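Local coordinates for DUF411 domain-containing protein (Pseudomonas aeruginosa, PDB 6WIS) that probably takes part in bacterial copper resistance and holds a cysteine-bridged cluster of four copper ions, at residues 52-57 with 65-70; 61-66 with 81-86; 85-90 with 106-111. All blocks are in the same frame, centred on the assembly; numbering follows the deposited sequence.

Contact 1: 52-57 with 65-70. With CU (copper (II) ion), chain C; CU (copper (II) ion), chain D.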
# COMPACT_ATOMS: atom_id res chain seq x y z
N GLY A 52 8.89 -0.48 4.82
CA GLY A 52 8.24 0.81 4.67
C GLY A 52 8.33 1.34 3.25
O GLY A 52 9.16 0.96 2.43
N SER A 53 7.44 2.28 2.96
CA SER A 53 7.37 2.89 1.64
C SER A 53 7.06 4.36 1.88
O SER A 53 7.27 4.88 2.98
CB SER A 53 6.34 2.14 0.77
OG SER A 53 6.34 2.58 -0.57
N CYS A 54 6.53 5.03 0.85
CA CYS A 54 6.28 6.47 0.87
C CYS A 54 4.89 6.85 1.40
O CYS A 54 4.62 8.04 1.61
CB CYS A 54 6.46 7.01 -0.55
SG CYS A 54 5.55 5.94 -1.74
N HIS A 55 3.99 5.89 1.56
CA HIS A 55 2.67 6.19 2.09
C HIS A 55 2.12 4.94 2.77
O HIS A 55 2.58 3.83 2.51
CB HIS A 55 1.71 6.66 0.99
CG HIS A 55 1.40 5.61 -0.03
ND1 HIS A 55 1.90 5.64 -1.32
CD2 HIS A 55 0.65 4.47 0.05
CE1 HIS A 55 1.47 4.58 -1.99
NE2 HIS A 55 0.73 3.84 -1.18
N THR A 56 1.12 5.13 3.63
CA THR A 56 0.49 4.02 4.35
C THR A 56 -1.02 4.21 4.28
O THR A 56 -1.53 5.24 4.73
CB THR A 56 0.94 3.96 5.82
OG1 THR A 56 2.37 3.91 5.89
CG2 THR A 56 0.36 2.71 6.48
N GLY A 57 -1.73 3.25 3.67
CA GLY A 57 -3.18 3.26 3.64
C GLY A 57 -3.76 2.36 4.72
O GLY A 57 -3.07 1.46 5.22
N GLU A 65 0.83 -0.79 2.54
CA GLU A 65 2.08 -0.04 2.57
C GLU A 65 2.60 0.10 1.15
O GLU A 65 2.89 -0.91 0.49
CB GLU A 65 3.11 -0.74 3.46
CG GLU A 65 4.42 0.02 3.62
CD GLU A 65 4.27 1.31 4.43
OE1 GLU A 65 3.19 1.46 5.04
OE2 GLU A 65 5.21 2.16 4.45
N GLY A 66 2.69 1.32 0.67
CA GLY A 66 3.26 1.51 -0.65
C GLY A 66 2.31 1.27 -1.82
O GLY A 66 1.07 1.27 -1.70
N HIS A 67 2.92 1.09 -2.98
CA HIS A 67 2.20 1.10 -4.26
C HIS A 67 1.59 -0.27 -4.57
O HIS A 67 1.89 -0.91 -5.58
CB HIS A 67 3.16 1.58 -5.35
CG HIS A 67 3.49 3.04 -5.22
ND1 HIS A 67 2.78 4.02 -5.88
CD2 HIS A 67 4.41 3.69 -4.47
CE1 HIS A 67 3.25 5.21 -5.55
NE2 HIS A 67 4.24 5.04 -4.69
N VAL A 68 0.70 -0.71 -3.68
CA VAL A 68 -0.03 -1.98 -3.87
C VAL A 68 -1.10 -1.81 -4.94
O VAL A 68 -1.90 -0.86 -4.85
CB VAL A 68 -0.67 -2.43 -2.55
CG1 VAL A 68 -1.38 -3.79 -2.76
CG2 VAL A 68 0.37 -2.53 -1.39
N PRO A 69 -1.17 -2.67 -5.95
CA PRO A 69 -2.24 -2.55 -6.94
C PRO A 69 -3.62 -2.78 -6.32
O PRO A 69 -3.77 -3.55 -5.37
CB PRO A 69 -1.91 -3.66 -7.96
CG PRO A 69 -0.39 -3.80 -7.84
CD PRO A 69 -0.16 -3.68 -6.34
N ALA A 70 -4.63 -2.12 -6.90
CA ALA A 70 -5.99 -2.21 -6.38
C ALA A 70 -6.46 -3.66 -6.24
O ALA A 70 -7.06 -4.03 -5.21
CB ALA A 70 -6.94 -1.43 -7.29
CU CU C . 3.57 7.01 -1.64
CU CU D . 5.29 6.68 -3.89
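C54, H55 and H67 meet across this contact at two ions of the cysteine-bridged tetranuclear copper cluster. The thiolate C54 SG bridges them, lying 2.3 Å from each copper; H55 ND1 is a second ligand of one copper and H67 NE2, at 2.1 Å, of the other. C16 supplies the third ligand of the H55 copper and C15 that of the H67 copper. The two imidazoles form a T-shaped pair, planes at 71°, with the edge of H55 at CE1 standing over the centre of the H67 face. H55 reaches its copper with CG set between the backbone N and the carbonyl carbon (chi1 65°), and W19 stacks on its ring. Behind the metals, G66 fixes the H55 ring: its CA lies over one face, and G66 O accepts a short but bent, weak hydrogen bond from H55 NE2, 2.6 Å away. G66 N in turn donates to H55 O, next to the antiparallel non-hydrogen-bonded pair T56–E65. H67 ND1 is hydrogen-bonded to P95 O, which orients that imidazole from its far side. Further out, the E65 carboxylate links the segments through both oxygens and also pairs with K42, which probably favours its charged form. T56 OG1 hydrogen-bonds E65 OE1 on its syn side, slightly out of the carboxylate plane, whereas S53 N donates to the anti lone pair of E65 OE2 at 2.7 Å.

Contact 2: 61-66 with 81-86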
# COMPACT_ATOMS: atom_id res chain seq x y z
N GLY A 61 -9.26 -1.91 8.79
CA GLY A 61 -8.36 -2.31 9.84
C GLY A 61 -7.00 -2.80 9.40
O GLY A 61 -6.12 -2.96 10.26
N LYS A 62 -6.77 -3.05 8.11
CA LYS A 62 -5.51 -3.61 7.63
C LYS A 62 -4.69 -2.52 6.93
O LYS A 62 -5.26 -1.60 6.33
CB LYS A 62 -5.77 -4.77 6.68
CG LYS A 62 -6.78 -5.79 7.23
CD LYS A 62 -6.89 -7.00 6.32
CE LYS A 62 -7.79 -8.07 6.95
NZ LYS A 62 -7.69 -9.29 6.12
N PHE A 63 -3.37 -2.62 7.02
CA PHE A 63 -2.51 -1.60 6.41
C PHE A 63 -2.15 -1.97 4.97
O PHE A 63 -2.07 -3.15 4.61
CB PHE A 63 -1.23 -1.34 7.23
CG PHE A 63 -0.25 -2.50 7.29
CD1 PHE A 63 0.59 -2.78 6.21
CD2 PHE A 63 -0.11 -3.24 8.45
CE1 PHE A 63 1.50 -3.81 6.28
CE2 PHE A 63 0.81 -4.26 8.54
CZ PHE A 63 1.61 -4.55 7.46
N VAL A 64 -1.92 -0.94 4.16
CA VAL A 64 -1.58 -1.07 2.75
C VAL A 64 -0.35 -0.18 2.59
O VAL A 64 -0.47 1.04 2.59
CB VAL A 64 -2.71 -0.61 1.82
CG1 VAL A 64 -2.27 -0.69 0.34
CG2 VAL A 64 -4.02 -1.46 2.07
N GLU A 65 0.83 -0.79 2.54
CA GLU A 65 2.08 -0.04 2.57
C GLU A 65 2.60 0.10 1.15
O GLU A 65 2.89 -0.91 0.49
CB GLU A 65 3.11 -0.74 3.46
CG GLU A 65 4.42 0.02 3.62
CD GLU A 65 4.27 1.31 4.43
OE1 GLU A 65 3.19 1.46 5.04
OE2 GLU A 65 5.21 2.16 4.45
N GLY A 66 2.69 1.32 0.67
CA GLY A 66 3.26 1.51 -0.65
C GLY A 66 2.31 1.27 -1.82
O GLY A 66 1.07 1.27 -1.70
N ASP A 81 -6.35 -14.28 7.53
CA ASP A 81 -5.07 -14.44 8.21
C ASP A 81 -4.12 -13.25 8.05
O ASP A 81 -3.08 -13.22 8.73
CB ASP A 81 -4.37 -15.71 7.71
CG ASP A 81 -4.19 -15.71 6.20
OD1 ASP A 81 -5.17 -15.40 5.49
OD2 ASP A 81 -3.08 -16.02 5.73
N LEU A 82 -4.43 -12.27 7.20
CA LEU A 82 -3.51 -11.17 6.90
C LEU A 82 -4.00 -9.87 7.52
O LEU A 82 -5.18 -9.52 7.43
CB LEU A 82 -3.33 -10.97 5.39
CG LEU A 82 -2.75 -12.13 4.58
CD1 LEU A 82 -2.63 -11.75 3.12
CD2 LEU A 82 -1.40 -12.58 5.14
N VAL A 83 -3.05 -9.15 8.12
CA VAL A 83 -3.31 -7.84 8.73
C VAL A 83 -2.79 -6.68 7.87
O VAL A 83 -2.99 -5.52 8.23
CB VAL A 83 -2.68 -7.80 10.13
CG1 VAL A 83 -1.17 -7.64 10.01
CG2 VAL A 83 -3.30 -6.69 11.00
N GLY A 84 -2.13 -6.97 6.75
CA GLY A 84 -1.59 -5.91 5.91
C GLY A 84 -0.86 -6.51 4.72
O GLY A 84 -0.56 -7.70 4.68
N ALA A 85 -0.62 -5.65 3.73
CA ALA A 85 0.22 -6.00 2.59
C ALA A 85 1.09 -4.79 2.26
O ALA A 85 0.67 -3.65 2.44
CB ALA A 85 -0.60 -6.40 1.37
N ALA A 86 2.31 -5.07 1.81
CA ALA A 86 3.31 -4.04 1.54
C ALA A 86 3.97 -4.29 0.19
O ALA A 86 4.26 -5.44 -0.17
CB ALA A 86 4.44 -4.02 2.63
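Two neighbouring parallel strands, 62-65 and 84-86, pair edge to edge in the middle of the mixed sheet, their axes 4.7 Å apart and only 5° from parallel. A ladder of backbone bonds joins them: F63 N to V83 O, A85 N to F63 O, and E65 N to A85 O, the last at 2.9 Å and nearly straight. F63 lays its ring flat over the neighbouring strand. With CG between the backbone N and the carbonyl carbon (chi1 67°), the F63 ring centre comes 3.6 Å from G84 CA, almost exactly on the ring normal, a CH-pi contact made possible by the missing side chain of G84; V83 CG1 touches the ring at CE2. These are the two strands of a beta-alpha-beta crossover, and the connecting helix 70-77 packs on the face of V64 and A85 through I73 and L76. On the sheet face that carries F63, A86 CB meets E65 CB at 3.6 Å. At the start of the pairing K62 runs extended beyond CG alongside the carbonyls of L82 and V83. K62 NZ donates a hydrogen bond to L82 O in the carbonyl plane, 2.8 Å away, and has a second partner in L76 O near the end of the crossover helix.

Contact 3: 85-90 with 106-111. With CU (copper (II) ion), chain F.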
# COMPACT_ATOMS: atom_id res chain seq x y z
N ALA A 85 -0.62 -5.65 3.73
CA ALA A 85 0.22 -6.00 2.59
C ALA A 85 1.09 -4.79 2.26
O ALA A 85 0.67 -3.65 2.44
CB ALA A 85 -0.60 -6.40 1.37
N ALA A 86 2.31 -5.07 1.81
CA ALA A 86 3.31 -4.04 1.54
C ALA A 86 3.97 -4.29 0.19
O ALA A 86 4.26 -5.44 -0.17
CB ALA A 86 4.44 -4.02 2.63
N VAL A 87 4.20 -3.20 -0.54
CA VAL A 87 5.22 -3.14 -1.58
C VAL A 87 6.33 -2.23 -1.06
O VAL A 87 6.19 -1.00 -1.10
CB VAL A 87 4.68 -2.63 -2.92
CG1 VAL A 87 5.84 -2.49 -3.91
CG2 VAL A 87 3.57 -3.55 -3.46
N PRO A 88 7.42 -2.77 -0.51
CA PRO A 88 8.44 -1.91 0.10
C PRO A 88 9.09 -0.99 -0.92
O PRO A 88 9.16 -1.30 -2.11
CB PRO A 88 9.45 -2.91 0.67
CG PRO A 88 8.67 -4.18 0.84
CD PRO A 88 7.69 -4.20 -0.30
N GLY A 89 9.56 0.16 -0.45
CA GLY A 89 10.25 1.03 -1.37
C GLY A 89 9.31 1.65 -2.39
O GLY A 89 8.12 1.88 -2.14
N MSE A 90 9.85 1.93 -3.57
CA MSE A 90 9.04 2.50 -4.64
C MSE A 90 9.51 1.95 -5.97
O MSE A 90 10.21 2.64 -6.71
CB MSE A 90 9.12 4.04 -4.66
CG MSE A 90 8.69 4.75 -3.39
SE MSE A 90 8.84 6.72 -3.51
CE MSE A 90 10.76 6.88 -3.89
N TYR A 106 8.89 -6.67 -8.53
CA TYR A 106 8.47 -6.47 -7.14
C TYR A 106 7.40 -7.49 -6.77
O TYR A 106 6.78 -8.12 -7.63
CB TYR A 106 7.96 -5.04 -6.88
CG TYR A 106 6.61 -4.68 -7.52
CD1 TYR A 106 6.54 -4.24 -8.84
CD2 TYR A 106 5.42 -4.76 -6.78
CE1 TYR A 106 5.31 -3.91 -9.42
CE2 TYR A 106 4.18 -4.43 -7.35
CZ TYR A 106 4.14 -4.01 -8.66
OH TYR A 106 2.94 -3.67 -9.23
N GLN A 107 7.20 -7.64 -5.47
CA GLN A 107 6.15 -8.49 -4.91
C GLN A 107 5.27 -7.66 -3.98
O GLN A 107 5.72 -6.68 -3.37
CB GLN A 107 6.75 -9.67 -4.12
CG GLN A 107 7.85 -10.45 -4.85
CD GLN A 107 8.59 -11.42 -3.93
OE1 GLN A 107 9.06 -11.04 -2.86
NE2 GLN A 107 8.70 -12.67 -4.35
N VAL A 108 4.01 -8.05 -3.90
CA VAL A 108 3.13 -7.58 -2.84
C VAL A 108 3.20 -8.62 -1.72
O VAL A 108 2.87 -9.79 -1.92
CB VAL A 108 1.69 -7.40 -3.34
CG1 VAL A 108 0.79 -7.03 -2.17
CG2 VAL A 108 1.64 -6.34 -4.45
N VAL A 109 3.65 -8.20 -0.55
CA VAL A 109 3.95 -9.11 0.55
C VAL A 109 2.85 -8.99 1.60
O VAL A 109 2.71 -7.95 2.26
CB VAL A 109 5.34 -8.83 1.13
CG1 VAL A 109 5.68 -9.84 2.24
CG2 VAL A 109 6.40 -8.84 0.02
N GLY A 110 2.07 -10.05 1.79
CA GLY A 110 1.10 -10.07 2.86
C GLY A 110 1.74 -10.45 4.18
O GLY A 110 2.73 -11.18 4.23
N LEU A 111 1.20 -9.90 5.26
CA LEU A 111 1.76 -10.19 6.60
C LEU A 111 0.70 -10.67 7.58
O LEU A 111 -0.34 -10.08 7.62
CB LEU A 111 2.34 -8.88 7.13
CG LEU A 111 3.57 -8.42 6.39
CD1 LEU A 111 3.99 -7.04 6.86
CD2 LEU A 111 4.68 -9.43 6.58
CU CU F . 7.79 7.34 -5.60
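V87 wedges its methyls against Y106 and V108. V87 CG1, anti to the backbone N (chi1 175°), comes nearest the ring, 3.7 Å from Y106 CD2 and oblique to the ring plane. V87 CG2 meets V108 CG2 at 3.5 Å, the valines crossing at a slant, and also lies near the Y106 ring. The other branch of V108, CG1, turns to A85, with V108 CG1 3.9 Å from A85 CB, on the face where L76 and L120 also pack. V108 thus bridges two residues of the facing segment with one branch each. The Y106 ring in turn stacks on Y123 of strand 117-123. On the other face of the sheet from A85, A86 and V109 form an antiparallel hydrogen-bonded pair, A86 N to V109 O and V109 N to A86 O, both 2.9 Å; the second bond is nearly straight, at 174°. A85 CA adds a CA-H...O contact to V109 O. Past P88 segment 85-90 leaves strand 106-111 and runs to the metal site. There selenomethionine M90 places its SE atom 2.4 Å from a copper ion also bound by C15 and M97, a chalcogen-rich site of the tetranuclear cluster.

Overall arrangement
All three contacts belong to one mixed sheet, in which strands 55-59, 62-65, 84-86 and 106-111 lie side by side. Contacts 1 and 2 share E65 and G66 and are buried; contact 3, which shares A85 and A86 with contact 2, is only partly so. Contact 1 is polar and metal-bound, contact 2 chiefly backbone bonding with a ring over glycine, and contact 3 apolar beside a short two-bond ladder. Backbone hydrogen bonds join E65 with V87 and G57 with V64, and S53 OG is hydrogen-bonded to G89 O. H55 binds copper from the strand itself, while C54, H67 and M90 do so from the adjoining loops; contact 2 supplies no copper ligand.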